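Local coordinates for protein peptidase M28 (Shewanella amazonensis SB2B, PDB 3IIB) that probably acts as a zinc-dependent carboxypeptidase or dipeptidase of peptidase family M28, and is probably active as a homodimer, at residues W73-A78 against S260-T265; L90-L95 against P197-S202; G96-T101 against M187-G192; A160-G165 against E191-I196. All blocks are in the same frame, centred on the assembly; numbering follows the deposited sequence. Where two conformers were deposited one is given.

Contact 1 of 4, residues W73-A78 against S260-T265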
loop_
_atom_site.group_PDB
_atom_site.type_symbol
_atom_site.label_atom_id
_atom_site.label_comp_id
_atom_site.label_asym_id
_atom_site.label_seq_id
_atom_site.Cartn_x
_atom_site.Cartn_y
_atom_site.Cartn_z
ATOM N N TRP A 73 8.322 -4.355 24.687
ATOM C CA TRP A 73 9.091 -3.529 23.773
ATOM C C TRP A 73 8.136 -2.515 23.144
ATOM O O TRP A 73 7.056 -2.864 22.680
ATOM C CB TRP A 73 9.727 -4.399 22.683
ATOM C CG TRP A 73 10.501 -3.664 21.629
ATOM C CD1 TRP A 73 11.822 -3.270 21.685
ATOM C CD2 TRP A 73 10.036 -3.292 20.327
ATOM N NE1 TRP A 73 12.180 -2.652 20.520
ATOM C CE2 TRP A 73 11.109 -2.641 19.667
ATOM C CE3 TRP A 73 8.815 -3.410 19.665
ATOM C CZ2 TRP A 73 10.993 -2.116 18.358
ATOM C CZ3 TRP A 73 8.717 -2.887 18.363
ATOM C CH2 TRP A 73 9.807 -2.266 17.734
ATOM N N ARG A 74 8.575 -1.264 23.122
ATOM C CA ARG A 74 7.802 -0.133 22.585
ATOM C C ARG A 74 8.547 0.474 21.403
ATOM O O ARG A 74 9.730 0.793 21.505
ATOM C CB ARG A 74 7.555 0.914 23.671
ATOM C CG ARG A 74 6.811 0.356 24.912
ATOM N N ARG A 75 7.822 0.640 20.304
ATOM C CA ARG A 75 8.290 1.194 19.084
ATOM C C ARG A 75 8.193 2.718 19.169
ATOM O O ARG A 75 7.151 3.267 19.550
ATOM C CB ARG A 75 7.386 0.723 17.951
ATOM C CG ARG A 75 7.817 1.147 16.569
ATOM C CD ARG A 75 6.740 0.744 15.539
ATOM N NE ARG A 75 6.489 -0.695 15.550
ATOM C CZ ARG A 75 7.285 -1.627 15.014
ATOM N NH1 ARG A 75 8.363 -1.268 14.352
ATOM N NH2 ARG A 75 6.984 -2.923 15.118
ATOM N N GLY A 76 9.272 3.390 18.845
ATOM C CA GLY A 76 9.228 4.840 18.753
ATOM C C GLY A 76 9.256 5.246 17.288
ATOM O O GLY A 76 8.661 4.588 16.409
ATOM N N ILE A 77 9.994 6.320 17.035
ATOM C CA ILE A 77 10.143 6.881 15.698
ATOM C C ILE A 77 10.946 5.955 14.775
ATOM O O ILE A 77 11.799 5.182 15.212
ATOM C CB ILE A 77 10.819 8.300 15.790
ATOM C CG1 ILE A 77 10.590 9.126 14.516
ATOM C CG2 ILE A 77 12.306 8.188 16.089
ATOM C CD1 ILE A 77 11.435 10.386 14.468
ATOM N N ALA A 78 10.653 6.009 13.484
ATOM C CA ALA A 78 11.437 5.307 12.474
ATOM C C ALA A 78 11.536 6.272 11.291
ATOM O O ALA A 78 10.528 6.624 10.683
ATOM C CB ALA A 78 10.763 4.002 12.059
ATOM N N SER A 260 -0.917 -9.326 17.943
ATOM C CA SER A 260 -0.550 -8.917 16.596
ATOM C C SER A 260 0.623 -8.005 16.684
ATOM O O SER A 260 1.050 -7.644 17.786
ATOM C CB SER A 260 -1.699 -8.149 15.900
ATOM O OG SER A 260 -1.945 -6.839 16.424
ATOM N N TRP A 261 1.153 -7.640 15.516
ATOM C CA TRP A 261 2.048 -6.459 15.427
ATOM C C TRP A 261 1.219 -5.160 15.498
ATOM O O TRP A 261 -0.048 -5.186 15.490
ATOM C CB TRP A 261 2.998 -6.544 14.226
ATOM C CG TRP A 261 4.069 -7.559 14.562
ATOM C CD1 TRP A 261 4.074 -8.862 14.211
ATOM C CD2 TRP A 261 5.144 -7.386 15.494
ATOM N NE1 TRP A 261 5.152 -9.514 14.777
ATOM C CE2 TRP A 261 5.815 -8.632 15.591
ATOM C CE3 TRP A 261 5.603 -6.303 16.262
ATOM C CZ2 TRP A 261 6.923 -8.817 16.409
ATOM C CZ3 TRP A 261 6.713 -6.480 17.068
ATOM C CH2 TRP A 261 7.365 -7.721 17.138
ATOM N N ASP A 262 1.941 -4.049 15.604
ATOM C CA ASP A 262 1.356 -2.852 16.169
ATOM C C ASP A 262 0.994 -1.764 15.180
ATOM O O ASP A 262 0.435 -0.748 15.605
ATOM C CB ASP A 262 2.277 -2.266 17.274
ATOM C CG ASP A 262 3.713 -2.128 16.859
ATOM O OD1 ASP A 262 4.273 -2.973 16.102
ATOM O OD2 ASP A 262 4.361 -1.158 17.319
ATOM N N GLU A 263 1.353 -1.934 13.903
ATOM C CA GLU A 263 1.205 -0.842 12.912
ATOM C C GLU A 263 -0.019 -0.928 12.008
ATOM O O GLU A 263 -0.400 0.092 11.397
ATOM C CB GLU A 263 2.481 -0.682 12.078
ATOM C CG GLU A 263 3.735 -0.500 12.961
ATOM C CD GLU A 263 4.875 0.147 12.203
ATOM O OE1 GLU A 263 5.378 -0.508 11.296
ATOM O OE2 GLU A 263 5.265 1.302 12.529
ATOM N N GLY A 264 -0.608 -2.124 11.883
ATOM C CA GLY A 264 -1.923 -2.317 11.220
ATOM C C GLY A 264 -3.027 -2.457 12.265
ATOM O O GLY A 264 -2.985 -1.827 13.339
ATOM N N THR A 265 -4.027 -3.281 11.970
ATOM C CA THR A 265 -4.997 -3.631 12.988
ATOM C C THR A 265 -5.030 -5.152 13.221
ATOM O O THR A 265 -5.999 -5.667 13.730
ATOM C CB THR A 265 -6.427 -3.140 12.618
ATOM O OG1 THR A 265 -6.816 -3.761 11.379
ATOM C CG2 THR A 265 -6.469 -1.614 12.497
HETATM O O HOH W 1 5.171 -0.524 20.047
#

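Contact 2 of 4, residues L90-L95 against P197-S202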
loop_
_atom_site.group_PDB
_atom_site.type_symbol
_atom_site.label_atom_id
_atom_site.label_comp_id
_atom_site.label_asym_id
_atom_site.label_seq_id
_atom_site.Cartn_x
_atom_site.Cartn_y
_atom_site.Cartn_z
ATOM N N LEU A 90 13.250 7.107 2.485
ATOM C CA LEU A 90 12.881 5.709 2.586
ATOM C C LEU A 90 11.685 5.520 3.525
ATOM O O LEU A 90 11.385 6.384 4.372
ATOM C CB LEU A 90 14.072 4.920 3.093
ATOM C CG LEU A 90 15.355 4.957 2.275
ATOM C CD1 LEU A 90 16.535 4.441 3.118
ATOM C CD2 LEU A 90 15.253 4.191 0.926
ATOM N N VAL A 91 10.978 4.405 3.355
ATOM C CA VAL A 91 9.867 4.040 4.233
ATOM C C VAL A 91 10.405 2.789 4.952
ATOM O O VAL A 91 10.769 1.789 4.329
ATOM C CB VAL A 91 8.542 3.748 3.497
ATOM C CG1 VAL A 91 7.571 2.963 4.396
ATOM C CG2 VAL A 91 7.866 5.109 3.008
ATOM N N VAL A 92 10.524 2.922 6.249
ATOM C CA VAL A 92 11.255 1.970 7.073
ATOM C C VAL A 92 10.406 1.662 8.292
ATOM O O VAL A 92 9.620 2.495 8.736
ATOM C CB VAL A 92 12.640 2.554 7.483
ATOM C CG1 VAL A 92 12.502 3.762 8.404
ATOM C CG2 VAL A 92 13.517 1.527 8.141
ATOM N N THR A 93 10.642 0.500 8.881
ATOM C CA THR A 93 10.152 0.219 10.220
ATOM C C THR A 93 11.175 -0.620 10.996
ATOM O O THR A 93 11.880 -1.447 10.426
ATOM C CB THR A 93 8.776 -0.491 10.163
ATOM O OG1 THR A 93 8.154 -0.413 11.454
ATOM C CG2 THR A 93 8.939 -1.934 9.725
ATOM N N ALA A 94 11.229 -0.422 12.306
ATOM C CA ALA A 94 12.114 -1.207 13.148
ATOM C C ALA A 94 11.642 -2.665 13.098
ATOM O O ALA A 94 10.422 -2.944 13.084
ATOM C CB ALA A 94 12.063 -0.692 14.624
ATOM N N LEU A 95 12.606 -3.574 13.122
ATOM C CA LEU A 95 12.319 -4.967 13.420
ATOM C C LEU A 95 11.938 -5.074 14.881
ATOM O O LEU A 95 12.443 -4.341 15.720
ATOM C CB LEU A 95 13.506 -5.870 13.072
ATOM C CG LEU A 95 13.920 -5.818 11.588
ATOM C CD1 LEU A 95 15.004 -6.914 11.299
ATOM C CD2 LEU A 95 12.719 -5.928 10.653
ATOM N N PRO A 197 20.985 -1.631 15.808
ATOM C CA PRO A 197 19.698 -1.247 15.224
ATOM C C PRO A 197 19.395 -2.023 13.949
ATOM O O PRO A 197 20.281 -2.258 13.134
ATOM C CB PRO A 197 19.862 0.235 14.924
ATOM C CG PRO A 197 20.989 0.679 15.697
ATOM C CD PRO A 197 21.902 -0.483 15.877
ATOM N N ALA A 198 18.132 -2.392 13.783
ATOM C CA ALA A 198 17.709 -3.318 12.742
ATOM C C ALA A 198 16.334 -2.872 12.241
ATOM O O ALA A 198 15.423 -2.742 13.045
ATOM C CB ALA A 198 17.596 -4.743 13.308
ATOM N N ALA A 199 16.205 -2.659 10.925
ATOM C CA ALA A 199 14.997 -2.151 10.315
ATOM C C ALA A 199 14.739 -2.849 8.995
ATOM O O ALA A 199 15.658 -3.380 8.375
ATOM C CB ALA A 199 15.124 -0.658 10.093
ATOM N N ALA A 200 13.476 -2.859 8.602
ATOM C CA ALA A 200 13.041 -3.299 7.270
ATOM C C ALA A 200 12.607 -2.080 6.463
ATOM O O ALA A 200 11.983 -1.155 7.001
ATOM C CB ALA A 200 11.887 -4.288 7.384
ATOM N N ILE A 201 12.942 -2.092 5.169
ATOM C CA ILE A 201 12.512 -1.055 4.252
ATOM C C ILE A 201 11.536 -1.664 3.269
ATOM O O ILE A 201 11.470 -2.897 3.128
ATOM C CB ILE A 201 13.671 -0.342 3.539
ATOM C CG1 ILE A 201 14.413 -1.290 2.557
ATOM C CG2 ILE A 201 14.608 0.295 4.554
ATOM C CD1 ILE A 201 15.667 -0.677 1.883
ATOM N N SER A 202 10.710 -0.806 2.667
ATOM C CA SER A 202 9.702 -1.287 1.736
ATOM C C SER A 202 10.389 -1.915 0.557
ATOM O O SER A 202 11.530 -1.599 0.239
ATOM C CB SER A 202 8.751 -0.182 1.246
ATOM O OG SER A 202 9.361 0.709 0.326
#

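Contact 3 of 4, residues G96-T101 against M187-G192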
loop_
_atom_site.group_PDB
_atom_site.type_symbol
_atom_site.label_atom_id
_atom_site.label_comp_id
_atom_site.label_asym_id
_atom_site.label_seq_id
_atom_site.Cartn_x
_atom_site.Cartn_y
_atom_site.Cartn_z
ATOM N N GLY A 96 11.000 -5.980 15.171
ATOM C CA GLY A 96 10.510 -6.171 16.521
ATOM C C GLY A 96 11.600 -6.525 17.492
ATOM O O GLY A 96 12.262 -7.517 17.337
ATOM N N GLY A 97 11.761 -5.706 18.511
ATOM C CA GLY A 97 12.818 -5.885 19.475
ATOM C C GLY A 97 14.096 -5.103 19.198
ATOM O O GLY A 97 14.991 -5.121 20.046
ATOM N N SER A 98 14.173 -4.374 18.080
ATOM C CA SER A 98 15.381 -3.598 17.778
ATOM C C SER A 98 15.686 -2.623 18.897
ATOM O O SER A 98 14.788 -1.957 19.441
ATOM C CB SER A 98 15.227 -2.784 16.471
ATOM O OG SER A 98 16.439 -2.110 16.184
ATOM N N ILE A 99 16.965 -2.455 19.188
ATOM C CA ILE A 99 17.410 -1.346 19.983
ATOM C C ILE A 99 17.272 -0.061 19.150
ATOM O O ILE A 99 17.162 -0.095 17.929
ATOM C CB ILE A 99 18.900 -1.517 20.454
ATOM C CG1 ILE A 99 19.883 -1.551 19.272
ATOM C CG2 ILE A 99 19.048 -2.807 21.293
ATOM C CD1 ILE A 99 21.366 -1.270 19.695
ATOM N N ALA A 100 17.305 1.063 19.841
ATOM C CA ALA A 100 17.282 2.375 19.210
ATOM C C ALA A 100 18.644 2.642 18.589
ATOM O O ALA A 100 19.667 2.086 19.041
ATOM C CB ALA A 100 16.949 3.493 20.259
ATOM N N THR A 101 18.664 3.538 17.612
ATOM C CA THR A 101 19.931 4.065 17.039
ATOM C C THR A 101 20.559 5.008 18.038
ATOM O O THR A 101 19.850 5.488 18.912
ATOM C CB THR A 101 19.667 4.778 15.735
ATOM O OG1 THR A 101 18.575 5.695 15.914
ATOM C CG2 THR A 101 19.318 3.746 14.635
HETATM N N MSE A 187 12.704 -10.236 15.743
HETATM C CA MSE A 187 14.088 -10.613 15.547
HETATM C C MSE A 187 14.681 -10.891 16.922
HETATM O O MSE A 187 14.089 -10.520 17.968
HETATM C CB MSE A 187 14.830 -9.516 14.867
HETATM C CG MSE A 187 14.712 -8.266 15.586
HETATM SE SE MSE A 187 16.355 -7.293 15.616
HETATM C CE MSE A 187 17.437 -8.483 16.304
ATOM N N ARG A 188 15.785 -11.629 16.929
ATOM C CA ARG A 188 16.440 -12.002 18.182
ATOM C C ARG A 188 17.902 -11.601 18.120
ATOM O O ARG A 188 18.598 -11.987 17.200
ATOM C CB ARG A 188 16.391 -13.523 18.419
ATOM C CG ARG A 188 15.055 -14.196 18.255
ATOM C CD ARG A 188 14.875 -15.356 19.220
ATOM N NE ARG A 188 14.435 -14.869 20.530
ATOM C CZ ARG A 188 13.178 -14.886 20.986
ATOM N NH1 ARG A 188 12.176 -15.397 20.267
ATOM N NH2 ARG A 188 12.917 -14.393 22.193
ATOM N N TYR A 189 18.351 -10.874 19.130
ATOM C CA TYR A 189 19.758 -10.687 19.359
ATOM C C TYR A 189 20.308 -11.964 20.015
ATOM O O TYR A 189 19.548 -12.818 20.457
ATOM C CB TYR A 189 19.985 -9.479 20.263
ATOM C CG TYR A 189 19.605 -8.179 19.602
ATOM C CD1 TYR A 189 20.236 -7.761 18.434
ATOM C CD2 TYR A 189 18.611 -7.370 20.138
ATOM C CE1 TYR A 189 19.892 -6.552 17.811
ATOM C CE2 TYR A 189 18.260 -6.174 19.526
ATOM C CZ TYR A 189 18.930 -5.752 18.389
ATOM O OH TYR A 189 18.557 -4.570 17.836
ATOM N N GLU A 190 21.622 -12.091 20.019
ATOM C CA GLU A 190 22.310 -13.213 20.596
ATOM C C GLU A 190 23.221 -12.687 21.690
ATOM O O GLU A 190 24.025 -11.752 21.491
ATOM C CB GLU A 190 23.127 -13.929 19.525
ATOM C CG GLU A 190 23.820 -15.165 20.010
ATOM C CD GLU A 190 24.515 -15.912 18.886
ATOM O OE1 GLU A 190 23.852 -16.210 17.875
ATOM O OE2 GLU A 190 25.721 -16.226 19.033
ATOM N N GLU A 191 23.063 -13.278 22.866
ATOM C CA GLU A 191 23.922 -12.964 23.990
ATOM C C GLU A 191 25.347 -13.259 23.524
ATOM O O GLU A 191 25.643 -14.387 23.041
ATOM C CB GLU A 191 23.577 -13.808 25.232
ATOM C CG GLU A 191 22.098 -13.819 25.667
ATOM C CD GLU A 191 21.687 -12.600 26.467
ATOM O OE1 GLU A 191 22.184 -11.493 26.161
ATOM O OE2 GLU A 191 20.859 -12.753 27.400
ATOM N N GLY A 192 26.213 -12.273 23.684
ATOM C CA GLY A 192 27.615 -12.370 23.283
ATOM C C GLY A 192 27.935 -11.491 22.089
ATOM O O GLY A 192 29.098 -11.117 21.860
#

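Contact 4 of 4, residues A160-G165 against E191-I196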
loop_
_atom_site.group_PDB
_atom_site.type_symbol
_atom_site.label_atom_id
_atom_site.label_comp_id
_atom_site.label_asym_id
_atom_site.label_seq_id
_atom_site.Cartn_x
_atom_site.Cartn_y
_atom_site.Cartn_z
ATOM N N ALA A 160 24.139 -11.681 12.528
ATOM C CA ALA A 160 25.148 -11.974 11.507
ATOM C C ALA A 160 25.885 -10.705 11.056
ATOM O O ALA A 160 27.096 -10.735 10.849
ATOM C CB ALA A 160 24.492 -12.687 10.305
ATOM N N ALA A 161 25.165 -9.592 10.925
ATOM C CA ALA A 161 25.777 -8.343 10.516
ATOM C C ALA A 161 26.716 -7.806 11.593
ATOM O O ALA A 161 27.826 -7.404 11.303
ATOM C CB ALA A 161 24.716 -7.307 10.178
ATOM N N ALA A 162 26.277 -7.815 12.850
ATOM C CA ALA A 162 27.148 -7.367 13.970
ATOM C C ALA A 162 28.437 -8.172 14.087
ATOM O O ALA A 162 29.500 -7.596 14.354
ATOM C CB ALA A 162 26.412 -7.373 15.313
ATOM N N GLU A 163 28.356 -9.468 13.834
ATOM C CA GLU A 163 29.524 -10.353 13.816
ATOM C C GLU A 163 30.580 -9.925 12.828
ATOM O O GLU A 163 31.763 -10.159 13.052
ATOM C CB GLU A 163 29.112 -11.818 13.569
ATOM C CG GLU A 163 28.370 -12.382 14.743
ATOM C CD GLU A 163 27.890 -13.806 14.526
ATOM O OE1 GLU A 163 27.515 -14.168 13.380
ATOM O OE2 GLU A 163 27.881 -14.564 15.516
ATOM N N LYS A 164 30.150 -9.247 11.765
ATOM C CA LYS A 164 31.060 -8.769 10.721
ATOM C C LYS A 164 31.455 -7.332 10.891
ATOM O O LYS A 164 32.201 -6.797 10.062
ATOM C CB LYS A 164 30.432 -8.951 9.352
ATOM C CG LYS A 164 29.877 -10.299 9.152
ATOM C CD LYS A 164 30.934 -11.379 9.035
ATOM C CE LYS A 164 30.287 -12.761 9.007
ATOM N NZ LYS A 164 31.314 -13.833 8.928
ATOM N N GLY A 165 30.991 -6.707 11.979
ATOM C CA GLY A 165 31.351 -5.339 12.319
ATOM C C GLY A 165 30.294 -4.273 12.033
ATOM O O GLY A 165 30.502 -3.112 12.359
ATOM N N GLU A 191 23.063 -13.278 22.866
ATOM C CA GLU A 191 23.922 -12.964 23.990
ATOM C C GLU A 191 25.347 -13.259 23.524
ATOM O O GLU A 191 25.643 -14.387 23.041
ATOM C CB GLU A 191 23.577 -13.808 25.232
ATOM C CG GLU A 191 22.098 -13.819 25.667
ATOM C CD GLU A 191 21.687 -12.600 26.467
ATOM O OE1 GLU A 191 22.184 -11.493 26.161
ATOM O OE2 GLU A 191 20.859 -12.753 27.400
ATOM N N GLY A 192 26.213 -12.273 23.684
ATOM C CA GLY A 192 27.615 -12.370 23.283
ATOM C C GLY A 192 27.935 -11.491 22.089
ATOM O O GLY A 192 29.098 -11.117 21.860
ATOM N N VAL A 193 26.906 -11.156 21.308
ATOM C CA VAL A 193 27.088 -10.303 20.128
ATOM C C VAL A 193 26.434 -8.961 20.363
ATOM O O VAL A 193 25.225 -8.899 20.654
ATOM C CB VAL A 193 26.504 -10.926 18.859
ATOM C CG1 VAL A 193 26.693 -9.977 17.663
ATOM C CG2 VAL A 193 27.180 -12.286 18.579
ATOM N N THR A 194 27.207 -7.900 20.151
ATOM C CA THR A 194 26.675 -6.529 20.242
ATOM C C THR A 194 25.350 -6.368 19.477
ATOM O O THR A 194 25.265 -6.646 18.271
ATOM C CB THR A 194 27.686 -5.490 19.760
ATOM O OG1 THR A 194 28.815 -5.531 20.631
ATOM C CG2 THR A 194 27.099 -4.045 19.763
ATOM N N ALA A 195 24.320 -5.936 20.199
ATOM C CA ALA A 195 23.023 -5.591 19.599
ATOM C C ALA A 195 23.178 -4.338 18.748
ATOM O O ALA A 195 23.839 -3.367 19.140
ATOM C CB ALA A 195 21.945 -5.368 20.702
ATOM N N ILE A 196 22.651 -4.400 17.526
ATOM C CA ILE A 196 22.675 -3.246 16.643
ATOM C C ILE A 196 21.239 -2.906 16.151
ATOM O O ILE A 196 20.387 -3.789 16.084
ATOM C CB ILE A 196 23.652 -3.460 15.438
ATOM C CG1 ILE A 196 23.190 -4.652 14.597
ATOM C CG2 ILE A 196 25.149 -3.522 15.943
ATOM C CD1 ILE A 196 23.923 -4.806 13.213
#

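Contact 1 of 4, residues W73-A78 against S260-T265
Arg-75 on strand 62-84 faces Asp-262 in the loop between strand 247-257 and helix 267-285, their CA atoms 8.5 Å apart, a gap bridged by side chains and one water. The contact centres on a salt-bridge network of one arginine and two acids, beside the zinc site of this M28 peptidase. The Arg-75 chain bends at chi3 (-58°) and offers Asp-262 its NE flank: NE meets OD2 at 2.8 Å, with 158° at the hydrogen, and NH2 meets OD1 at 2.9 Å. OD1 uses its syn lone pair, and both oxygens lie near the guanidinium plane, so the paired bonds fix that group's rotation. Glu-263 comes differently, with its carboxylate stacked over a guanidinium face, planes 25° apart. Glu-263 OE2 is 3.8 Å from Arg-75 NE but well out of plane, a long pairing of charges alone, while OE1 bonds to Thr-93. Trp-73 covers the opposite guanidinium face, presenting its rim with CH2 3.7 Å above the plane. With a leucine in place of Arg-75, Asp-262 and Glu-263 would probably be left as neighbouring acids without the cation they share. The six-membered ring of Trp-261 touches Trp-73 through CZ3 to CZ3, and its CE3 sits at the guanidinium edge. Trp-261 also packs edge-to-face with His-402, and its side chain comes within about 4 Å of a zinc ion at the nearest atoms. A water finishes the join, accepting from Arg-75 N at 2.9 Å and donating to Asp-262 OD2 at 2.9 Å.

Contact 2 of 4, residues L90-L95 against P197-S202
Val-92 and Ile-201 face each other as a non-hydrogen-bonded pair of an antiparallel beta ladder, in which the short axes of strands 92-94 and 198-201 run at 148° to each other within the large mixed sheet. Their side chains share one sheet face and meet through methyls, Val-92 CG2 to Ile-201 CG2 at 3.9 Å. Val-92 holds CG1 between its backbone N and carbonyl carbon (chi1 66°), which places CG2 anti to the N. There CG2 of Val-92 also presses on Ala-199 CB at 3.3 Å, closer than two methyls normally settle. Strand 220-242 supplies Leu-223, which touches both Val-92 and Ala-199.

Thr-93 and Ala-200 form the hydrogen-bonded pair, with side chains on the other face. Thr-93 N to Ala-200 O and the return bond are both 2.8 Å long. Beyond the strand end, Leu-95 leans over the small residues opposite, one methyl against each alanine: CD1 lies against Ala-198 CB at 3.9 Å and CD2 against Ala-200 CB at 3.8 Å. The N of Leu-95 bonds back to Ala-198 O. At the far end, Ser-202 is the N-cap of helix 203-213, with its OG bonded to Asp-205 OD2. That same Asp-205 oxygen takes the N-H of Val-91, and Val-91 O receives Ser-202 N at 3.1 Å.

Contact 3 of 4, residues G96-T101 against M187-G192
Tyr-189 reaches from residues 187-192 to the loop 96-101, and its phenol oxygen marks the tight part of this loop-to-loop contact. Tyr-189 OH lies 3.0 Å from Ile-99 N and accepts that N-H nearly straight, at 164°. It is also hydrogen-bonded to Ile-196 O, so two backbone groups grip the hydroxyl and the Ile-99 N-H is satisfied. Ser-98 CA packs 3.3 Å from Tyr-189 OH. The second firm point is Gly-96 O, which takes the N-H of selenomethionine Met-187 at 3.2 Å in its carbonyl plane. Met-187 CG also crowds Gly-96 O, at 3.1 Å, because chi1 of 55° sets CG between the backbone N and the carbonyl carbon. The bent chain then carries CE over one face of the Tyr-189 ring, off toward its rim. Gly-97 has a positive phi of 94°, at which a CB would jam against Gly-96 O and approach Met-187 O as well.

The packing is looser round Ile-99. Its side chain crosses the tyrosine at about a right angle, with Ile-99 CG2 3.9 Å from Tyr-189 CE2, and both residues are partly exposed. Past Tyr-189 the chain runs into solvent: Glu-190, Glu-191 and Gly-192 are exposed and make no contact with loop 96-101. In the fold, loop 96-101 follows strand 88-94 and rests on strand 220-242 through Ser-98 against Leu-225. On the other side, Met-187 and Tyr-189 both pack on Ala-158 of helix 145-163.

Contact 4 of 4, residues A160-G165 against E191-I196
Ala-162 in the last turn of helix 145-163 lies opposite Thr-194 in an extended loop, their CA atoms 6.3 Å apart, and the two segments meet by packing alone. The helix ends in a Schellman motif: Gly-165 has positive phi, and its N bonds back to Ala-162 O at 2.9 Å.

The Ala-162 methyl is central to the contact. Ala-162 CB points at the loop and settles between Val-193 CG1, at 3.5 Å, and Ile-196 CG2, at 4.1 Å, with Thr-194 O also close at 3.3 Å. Val-193 sets CG1 anti to its backbone N (chi1 179°), and its other methyl, CG2, meets the Glu-163 chain 4.0 Å from Glu-163 CG, the two side chains crossing at about a right angle. An alanine in place of Val-193 would remove both methyls and is likely to open a gap beside the Ala-162 methyl and leave Glu-163 CG without this apolar neighbour. Further along, Ile-196 CD1 meets Ala-161 CB at 4.0 Å.

This packing lies away from the zinc site. Helix 145-163 connects the parallel strands 131-134 and 168-172, Ala-160 points away from the loop onto helix 116-120, and the loop runs on from Ile-196 into strand 198-201.

How the contacts relate
From the N terminus, the chain first opens the loop of contact 1 on strand 62-84, and that loop, closed only at 260-265 near the zinc site, encloses the other three. Strand 88-94 follows and begins contact 2, which closes at 197-202 and holds contacts 3 and 4 inside it. Contact 3 starts at 96-101, contact 4 later on helix 145-163, and both end in the same connection, sharing Glu-191 and Gly-192. Contacts 1 and 2 touch through Arg-75 NH1 and Ala-94 O, contacts 1 and 3 through Trp-73 NE1 and Ser-98 O. Together they tie the loop beside the zinc site, through the mixed sheet, to helix 145-163.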